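Histidine utilization repressor (Pseudomonas syringae pv. tomato, PDB 2PKH) probably represses the histidine utilization (hut) operon by binding its hutP region when inducer is absent, this chain being the repressor's C-terminal UTRA domain. Local coordinates at residues B[54-59]-B[127-132]; B[83-88]-B[121-126]. One frame throughout, in Å; residues are numbered along the deposited sequence.

Contact 1. Residues B[54-59]-B[127-132]; sequences EDRFVN and PVTAAR
Phe-57 and Ala-130 form a hydrogen-bonded pair of two antiparallel strands, and each bonds the other through the backbone. Phe-57 N meets Ala-130 O at 2.8 Å, nearly straight on (N-H...O 172°). Asp-55 and Arg-132 make a second pair of this kind. Asn-59 N adds one more bond, to Val-128 O at 3.0 Å. CA-H...O contacts fill in between, as from Ala-131 CA to Asp-55 O.

The side-chain hydrogen bonds between the two strands lie on the face of Arg-56, Val-58, Thr-129 and Ala-131. With chi1 at -177°, Thr-129 OG1 points away from its own N and reaches the partner strand. It donates to Phe-57 O at 2.8 Å, from above the carbonyl plane. That oxygen also accepts from Ala-130 N. The same hydroxyl accepts from Arg-56 NH1 at 3.1 Å, close to the guanidinium plane. Arg-56 bends at chi3 (-59°), and its NE bonds Glu-54 OE1 at 2.7 Å in a salt bridge. Gripped by Glu-54 and Thr-129 near its plane, the guanidinium is probably fixed in its rotation.

Packing between the side chains is slight. Ala-131 CB lies over one guanidinium face, offset toward the rim, 3.7 Å from Arg-56 CZ.

The two strands are central in the antiparallel UTRA sheet, between strands 36-46 and 113-123. Helix 76-83 packs on the Arg-56 face through Leu-80. On the other face Phe-57 stacks on His-39.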
ATOM      1  N   GLU B  54     -15.899 -13.109  10.157  1.00 17.65           N
ATOM      2  CA  GLU B  54     -15.989 -12.546   8.781  1.00 21.58           C
ATOM      3  C   GLU B  54     -17.463 -12.759   8.393  1.00 21.39           C
ATOM      4  O   GLU B  54     -17.867 -13.913   8.268  1.00 20.78           O
ATOM      5  CB  GLU B  54     -15.149 -13.415   7.836  1.00 20.13           C
ATOM      6  CG  GLU B  54     -15.369 -13.187   6.325  1.00 22.66           C
ATOM      7  CD  GLU B  54     -14.753 -14.318   5.424  1.00 26.84           C
ATOM      8  OE1 GLU B  54     -14.367 -14.069   4.241  1.00 31.80           O
ATOM      9  OE2 GLU B  54     -14.642 -15.446   5.917  1.00 32.14           O
ATOM     10  N   ASP B  55     -18.239 -11.680   8.252  1.00 22.48           N
ATOM     11  CA  ASP B  55     -19.664 -11.748   7.886  1.00 21.88           C
ATOM     12  C   ASP B  55     -19.715 -11.261   6.465  1.00 20.73           C
ATOM     13  O   ASP B  55     -19.423 -10.086   6.237  1.00 20.51           O
ATOM     14  CB  ASP B  55     -20.446 -10.751   8.738  1.00 23.12           C
ATOM     15  CG  ASP B  55     -21.939 -11.125   8.818  1.00 26.10           C
ATOM     16  OD1 ASP B  55     -22.287 -12.232   8.291  1.00 26.36           O
ATOM     17  OD2 ASP B  55     -22.738 -10.298   9.347  1.00 25.45           O
ATOM     18  N   ARG B  56     -19.966 -12.169   5.517  1.00 18.33           N
ATOM     19  CA  ARG B  56     -19.712 -11.930   4.094  1.00 18.88           C
ATOM     20  C   ARG B  56     -20.944 -12.166   3.279  1.00 17.87           C
ATOM     21  O   ARG B  56     -21.615 -13.182   3.469  1.00 19.18           O
ATOM     22  CB  ARG B  56     -18.582 -12.886   3.567  1.00 17.87           C
ATOM     23  CG  ARG B  56     -18.314 -12.743   2.032  1.00 17.95           C
ATOM     24  CD  ARG B  56     -16.996 -13.401   1.575  1.00 22.86           C
ATOM     25  NE  ARG B  56     -15.773 -12.878   2.224  1.00 22.54           N
ATOM     26  CZ  ARG B  56     -15.103 -11.788   1.856  1.00 27.23           C
ATOM     27  NH1 ARG B  56     -15.543 -11.012   0.862  1.00 21.26           N
ATOM     28  NH2 ARG B  56     -14.015 -11.437   2.549  1.00 26.56           N
ATOM     29  N   PHE B  57     -21.212 -11.280   2.355  1.00 18.46           N
ATOM     30  CA  PHE B  57     -22.344 -11.454   1.440  1.00 19.24           C
ATOM     31  C   PHE B  57     -21.864 -11.445  -0.011  1.00 20.36           C
ATOM     32  O   PHE B  57     -20.922 -10.690  -0.338  1.00 19.84           O
ATOM     33  CB  PHE B  57     -23.339 -10.303   1.679  1.00 18.66           C
ATOM     34  CG  PHE B  57     -23.791 -10.201   3.124  1.00 19.83           C
ATOM     35  CD1 PHE B  57     -25.029 -10.707   3.535  1.00 19.15           C
ATOM     36  CD2 PHE B  57     -22.920  -9.626   4.097  1.00 21.80           C
ATOM     37  CE1 PHE B  57     -25.394 -10.636   4.892  1.00 19.29           C
ATOM     38  CE2 PHE B  57     -23.285  -9.564   5.429  1.00 19.90           C
ATOM     39  CZ  PHE B  57     -24.515 -10.125   5.828  1.00 20.33           C
ATOM     40  N   VAL B  58     -22.542 -12.238  -0.878  1.00 20.51           N
ATOM     41  CA  VAL B  58     -22.028 -12.601  -2.205  1.00 21.60           C
ATOM     42  C   VAL B  58     -23.176 -12.611  -3.177  1.00 21.05           C
ATOM     43  O   VAL B  58     -24.270 -13.127  -2.917  1.00 19.04           O
ATOM     44  CB  VAL B  58     -21.298 -14.003  -2.234  1.00 20.50           C
ATOM     45  CG1 VAL B  58     -20.813 -14.333  -3.620  1.00 22.70           C
ATOM     46  CG2 VAL B  58     -20.148 -14.119  -1.145  1.00 20.99           C
ATOM     47  N   ASN B  59     -22.918 -11.974  -4.294  1.00 21.69           N
ATOM     48  CA  ASN B  59     -23.876 -11.895  -5.340  1.00 23.46           C
ATOM     49  C   ASN B  59     -24.016 -13.300  -5.894  1.00 21.58           C
ATOM     50  O   ASN B  59     -23.040 -13.869  -6.422  1.00 20.89           O
ATOM     51  CB  ASN B  59     -23.383 -10.980  -6.467  1.00 25.33           C
ATOM     52  CG  ASN B  59     -24.209 -11.179  -7.709  1.00 32.34           C
ATOM     53  OD1 ASN B  59     -23.725 -11.763  -8.660  1.00 40.40           O
ATOM     54  ND2 ASN B  59     -25.510 -10.848  -7.641  1.00 38.17           N
ATOM     55  N   PRO B 127     -20.116  -5.474  -8.396  1.00 26.07           N
ATOM     56  CA  PRO B 127     -19.756  -5.847  -7.015  1.00 25.59           C
ATOM     57  C   PRO B 127     -19.932  -7.330  -6.884  1.00 25.91           C
ATOM     58  O   PRO B 127     -20.929  -7.888  -7.411  1.00 26.75           O
ATOM     59  CB  PRO B 127     -20.821  -5.149  -6.166  1.00 24.75           C
ATOM     60  CG  PRO B 127     -21.308  -4.033  -7.023  1.00 26.11           C
ATOM     61  CD  PRO B 127     -21.359  -4.678  -8.404  1.00 26.40           C
ATOM     62  N   VAL B 128     -18.951  -7.987  -6.297  1.00 23.64           N
ATOM     63  CA  VAL B 128     -19.008  -9.411  -6.164  1.00 23.47           C
ATOM     64  C   VAL B 128     -19.427  -9.758  -4.741  1.00 23.89           C
ATOM     65  O   VAL B 128     -20.218 -10.708  -4.511  1.00 20.91           O
ATOM     66  CB  VAL B 128     -17.607 -10.042  -6.430  1.00 25.29           C
ATOM     67  CG1 VAL B 128     -17.557 -11.525  -5.973  1.00 26.85           C
ATOM     68  CG2 VAL B 128     -17.171  -9.933  -7.936  1.00 23.62           C
ATOM     69  N   THR B 129     -18.843  -9.025  -3.788  1.00 21.41           N
ATOM     70  CA  THR B 129     -18.984  -9.405  -2.402  1.00 20.76           C
ATOM     71  C   THR B 129     -18.784  -8.185  -1.462  1.00 21.22           C
ATOM     72  O   THR B 129     -18.124  -7.216  -1.835  1.00 19.89           O
ATOM     73  CB  THR B 129     -17.986 -10.572  -2.064  1.00 22.37           C
ATOM     74  OG1 THR B 129     -18.186 -10.980  -0.713  1.00 23.03           O
ATOM     75  CG2 THR B 129     -16.484 -10.106  -2.277  1.00 20.24           C
ATOM     76  N   ALA B 130     -19.404  -8.207  -0.286  1.00 20.76           N
ATOM     77  CA  ALA B 130     -19.199  -7.187   0.732  1.00 20.00           C
ATOM     78  C   ALA B 130     -19.056  -7.927   2.044  1.00 20.71           C
ATOM     79  O   ALA B 130     -19.781  -8.925   2.278  1.00 19.47           O
ATOM     80  CB  ALA B 130     -20.404  -6.239   0.773  1.00 20.72           C
ATOM     81  N   ALA B 131     -18.118  -7.500   2.906  1.00 20.42           N
ATOM     82  CA  ALA B 131     -17.852  -8.252   4.153  1.00 19.33           C
ATOM     83  C   ALA B 131     -17.710  -7.284   5.317  1.00 20.59           C
ATOM     84  O   ALA B 131     -17.204  -6.177   5.148  1.00 21.27           O
ATOM     85  CB  ALA B 131     -16.571  -9.134   4.037  1.00 20.05           C
ATOM     86  N   ARG B 132     -18.031  -7.745   6.496  1.00 21.06           N
ATOM     87  CA  ARG B 132     -17.891  -6.932   7.697  1.00 23.11           C
ATOM     88  C   ARG B 132     -16.999  -7.765   8.547  1.00 23.53           C
ATOM     89  O   ARG B 132     -17.338  -8.903   8.891  1.00 21.45           O
ATOM     90  CB  ARG B 132     -19.271  -6.789   8.375  1.00 23.90           C
ATOM     91  CG  ARG B 132     -19.287  -5.917   9.616  1.00 23.05           C
ATOM     92  CD  ARG B 132     -20.671  -5.918  10.243  1.00 24.92           C
ATOM     93  NE  ARG B 132     -20.703  -4.862  11.260  1.00 27.72           N
ATOM     94  CZ  ARG B 132     -20.449  -5.084  12.532  1.00 29.42           C
ATOM     95  NH1 ARG B 132     -20.198  -6.323  12.930  1.00 35.01           N
ATOM     96  NH2 ARG B 132     -20.463  -4.088  13.413  1.00 27.51           N
TER

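Contact 2. Residues B[83-88]-B[121-126]; sequences VAPLTE and TWSGRQ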
ATOM      1  N   VAL B  83     -13.271 -17.729  -8.890  1.00 33.04           N
ATOM      2  CA  VAL B  83     -14.518 -17.732  -9.622  1.00 32.50           C
ATOM      3  C   VAL B  83     -14.560 -16.559 -10.581  1.00 31.55           C
ATOM      4  O   VAL B  83     -15.114 -16.654 -11.657  1.00 31.52           O
ATOM      5  CB  VAL B  83     -15.701 -17.626  -8.625  1.00 32.16           C
ATOM      6  CG1 VAL B  83     -16.930 -17.039  -9.314  1.00 35.61           C
ATOM      7  CG2 VAL B  83     -16.007 -18.971  -8.068  1.00 33.25           C
ATOM      8  N   ALA B  84     -13.958 -15.432 -10.185  1.00 30.60           N
ATOM      9  CA  ALA B  84     -14.037 -14.220 -10.994  1.00 29.34           C
ATOM     10  C   ALA B  84     -12.810 -13.373 -10.734  1.00 28.60           C
ATOM     11  O   ALA B  84     -12.254 -13.413  -9.641  1.00 28.04           O
ATOM     12  CB  ALA B  84     -15.269 -13.459 -10.632  1.00 29.04           C
ATOM     13  N   PRO B  85     -12.358 -12.612 -11.739  1.00 28.46           N
ATOM     14  CA  PRO B  85     -11.205 -11.722 -11.462  1.00 27.84           C
ATOM     15  C   PRO B  85     -11.563 -10.529 -10.588  1.00 26.50           C
ATOM     16  O   PRO B  85     -12.423  -9.744 -10.942  1.00 26.80           O
ATOM     17  CB  PRO B  85     -10.757 -11.245 -12.855  1.00 27.51           C
ATOM     18  CG  PRO B  85     -11.884 -11.516 -13.745  1.00 28.77           C
ATOM     19  CD  PRO B  85     -12.814 -12.525 -13.140  1.00 28.36           C
ATOM     20  N   LEU B  86     -10.922 -10.414  -9.435  1.00 26.34           N
ATOM     21  CA  LEU B  86     -11.294  -9.383  -8.460  1.00 23.94           C
ATOM     22  C   LEU B  86     -10.393  -8.216  -8.738  1.00 22.52           C
ATOM     23  O   LEU B  86      -9.198  -8.359  -8.677  1.00 24.67           O
ATOM     24  CB  LEU B  86     -11.138  -9.931  -7.030  1.00 24.29           C
ATOM     25  CG  LEU B  86     -12.079 -11.164  -6.764  1.00 23.70           C
ATOM     26  CD1 LEU B  86     -11.857 -11.587  -5.386  1.00 29.15           C
ATOM     27  CD2 LEU B  86     -13.612 -10.895  -7.062  1.00 24.39           C
ATOM     28  N   THR B  87     -10.932  -7.080  -9.095  1.00 21.31           N
ATOM     29  CA  THR B  87     -10.100  -5.990  -9.695  1.00 22.54           C
ATOM     30  C   THR B  87      -9.937  -4.756  -8.823  1.00 23.27           C
ATOM     31  O   THR B  87      -9.073  -3.906  -9.065  1.00 23.14           O
ATOM     32  CB  THR B  87     -10.771  -5.508 -10.986  1.00 24.50           C
ATOM     33  OG1 THR B  87     -12.138  -5.188 -10.707  1.00 24.97           O
ATOM     34  CG2 THR B  87     -10.785  -6.625 -11.996  1.00 22.51           C
ATOM     35  N   GLU B  88     -10.769  -4.643  -7.786  1.00 22.72           N
ATOM     36  CA  GLU B  88     -10.858  -3.389  -7.024  1.00 22.52           C
ATOM     37  C   GLU B  88     -11.482  -3.676  -5.661  1.00 22.73           C
ATOM     38  O   GLU B  88     -12.379  -4.506  -5.571  1.00 20.97           O
ATOM     39  CB  GLU B  88     -11.680  -2.359  -7.830  1.00 21.61           C
ATOM     40  CG  GLU B  88     -11.716  -0.972  -7.227  1.00 26.41           C
ATOM     41  CD  GLU B  88     -12.157   0.095  -8.181  1.00 35.63           C
ATOM     42  OE1 GLU B  88     -12.571  -0.238  -9.326  1.00 38.31           O
ATOM     43  OE2 GLU B  88     -12.043   1.285  -7.809  1.00 34.90           O
ATOM     44  N   THR B 121     -15.765  -5.731  -2.783  1.00 18.94           N
ATOM     45  CA  THR B 121     -14.777  -6.101  -3.809  1.00 19.54           C
ATOM     46  C   THR B 121     -15.557  -6.191  -5.123  1.00 19.86           C
ATOM     47  O   THR B 121     -16.656  -6.837  -5.168  1.00 17.71           O
ATOM     48  CB  THR B 121     -14.137  -7.453  -3.481  1.00 19.58           C
ATOM     49  OG1 THR B 121     -13.469  -7.309  -2.198  1.00 25.05           O
ATOM     50  CG2 THR B 121     -13.157  -7.989  -4.578  1.00 17.88           C
ATOM     51  N   TRP B 122     -14.954  -5.641  -6.166  1.00 19.07           N
ATOM     52  CA  TRP B 122     -15.561  -5.610  -7.497  1.00 21.56           C
ATOM     53  C   TRP B 122     -14.823  -6.551  -8.423  1.00 22.30           C
ATOM     54  O   TRP B 122     -13.627  -6.804  -8.242  1.00 18.41           O
ATOM     55  CB  TRP B 122     -15.455  -4.226  -8.136  1.00 22.30           C
ATOM     56  CG  TRP B 122     -16.384  -3.252  -7.566  1.00 23.98           C
ATOM     57  CD1 TRP B 122     -17.614  -2.881  -8.075  1.00 25.31           C
ATOM     58  CD2 TRP B 122     -16.177  -2.463  -6.394  1.00 25.39           C
ATOM     59  NE1 TRP B 122     -18.178  -1.923  -7.266  1.00 25.54           N
ATOM     60  CE2 TRP B 122     -17.331  -1.677  -6.209  1.00 26.29           C
ATOM     61  CE3 TRP B 122     -15.156  -2.394  -5.448  1.00 25.48           C
ATOM     62  CZ2 TRP B 122     -17.473  -0.803  -5.141  1.00 29.31           C
ATOM     63  CZ3 TRP B 122     -15.302  -1.513  -4.356  1.00 25.52           C
ATOM     64  CH2 TRP B 122     -16.445  -0.731  -4.213  1.00 28.63           C
ATOM     65  N   SER B 123     -15.555  -7.063  -9.422  1.00 24.41           N
ATOM     66  CA  SER B 123     -14.941  -7.715 -10.574  1.00 25.67           C
ATOM     67  C   SER B 123     -15.330  -6.860 -11.736  1.00 27.59           C
ATOM     68  O   SER B 123     -16.464  -6.989 -12.209  1.00 27.85           O
ATOM     69  CB  SER B 123     -15.481  -9.147 -10.803  1.00 27.13           C
ATOM     70  OG  SER B 123     -14.883  -9.728 -11.979  1.00 25.23           O
ATOM     71  N   GLY B 124     -14.403  -5.996 -12.208  1.00 27.12           N
ATOM     72  CA  GLY B 124     -14.743  -4.962 -13.200  1.00 27.58           C
ATOM     73  C   GLY B 124     -15.622  -3.897 -12.555  1.00 28.55           C
ATOM     74  O   GLY B 124     -15.257  -3.294 -11.522  1.00 28.85           O
ATOM     75  N   ARG B 125     -16.809  -3.661 -13.117  1.00 28.41           N
ATOM     76  CA  ARG B 125     -17.731  -2.733 -12.454  1.00 28.28           C
ATOM     77  C   ARG B 125     -18.847  -3.504 -11.671  1.00 26.09           C
ATOM     78  O   ARG B 125     -19.776  -2.868 -11.162  1.00 25.83           O
ATOM     79  CB  ARG B 125     -18.367  -1.757 -13.478  1.00 29.37           C
ATOM     80  CG  ARG B 125     -17.561  -0.499 -13.933  1.00 30.83           C
ATOM     81  CD  ARG B 125     -18.490   0.705 -14.480  1.00 33.42           C
ATOM     82  NE  ARG B 125     -18.901   0.531 -15.894  1.00 40.34           N
ATOM     83  CZ  ARG B 125     -19.918  -0.243 -16.307  1.00 43.23           C
ATOM     84  NH1 ARG B 125     -20.710  -0.896 -15.426  1.00 40.53           N
ATOM     85  NH2 ARG B 125     -20.145  -0.385 -17.617  1.00 44.94           N
ATOM     86  N   GLN B 126     -18.797  -4.837 -11.619  1.00 23.28           N
ATOM     87  CA  GLN B 126     -19.818  -5.579 -10.863  1.00 23.85           C
ATOM     88  C   GLN B 126     -19.325  -5.852  -9.434  1.00 24.75           C
ATOM     89  O   GLN B 126     -18.256  -6.421  -9.270  1.00 23.67           O
ATOM     90  CB  GLN B 126     -20.087  -6.916 -11.525  1.00 24.15           C
ATOM     91  CG  GLN B 126     -21.293  -7.757 -10.899  1.00 22.48           C
ATOM     92  CD  GLN B 126     -21.648  -8.928 -11.760  1.00 25.98           C
ATOM     93  OE1 GLN B 126     -20.768  -9.515 -12.377  1.00 30.03           O
ATOM     94  NE2 GLN B 126     -22.906  -9.327 -11.770  1.00 23.85           N
TER
HETATM   95  O   HOH W   1     -12.764  -2.799 -10.793  1.00 26.99           O
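Ser-123 OG donates to Pro-85 O at 2.7 Å. The hydroxyl lies beside Pro-85 CD and approaches tilted 27° from the carbonyl plane. Ser-123 CA adds a CA-H...O contact to the same oxygen.

The next bonds are between backbones. Thr-87 N donates to Trp-122 O at 2.8 Å. Trp-122 N donates to Glu-88 O at 2.9 Å and is nearly straight (N-H...O 173°). Glu-88 O also lies at the edge of the indole, in its plane, near CE3. The Glu-88 chain crosses the indole obliquely, with CG nearest CE3.

This is where the loop after helix 76-83 becomes strand 88-97. Glu-88 and Trp-122 are an antiparallel hydrogen-bonded pair. Residues 123-126 form a type II' beta turn, the tight hairpin link from strand 113-123 to strand 126-136. Gly-124 holds its second position with positive phi (70°). Ser-123 N and O both bond Gln-126 to close the turn.

Thr-87 OG1 ties the loop to that turn. It accepts from Gly-124 N at 2.8 Å and donates to a water. The water in turn donates to Gly-124 O and, at 3.0 Å, to Glu-88 OE1. The strongest partner of the carboxylate is Arg-145 of the third subunit, in a salt bridge with OE1; OE2 makes a long, weak ion pair with Arg-145 of the second subunit. Glu-88 also pairs with a strand of the second subunit, which continues the sheet across the interface.

On the side toward helix 76-83, Leu-86 crosses Thr-121 at about a right angle. Its CB lies 3.7 Å from Thr-121 CG2, and Tyr-77 of the helix touches both side chains.

Contact 1 is buried in the middle of the sheet; contact 2 lies at the surface, with centres about 12 Å apart. Strands 113-123 and 126-136 are neighbours and join them. A classic beta bulge marks the seam: Val-128 and Thr-129 of contact 1 both face Thr-121 of contact 2. Val-128 also packs on Ser-123. Along the chain, contact 2 is nested inside the loop closed by 54-59 and 127-132. Both use hydroxyls, but contact 1 sets one within regular strand pairing beside an internal salt bridge, and no other subunit touches it. Contact 2 has little strand pairing, relies on two hydroxyls and a water, and reaches two other subunits.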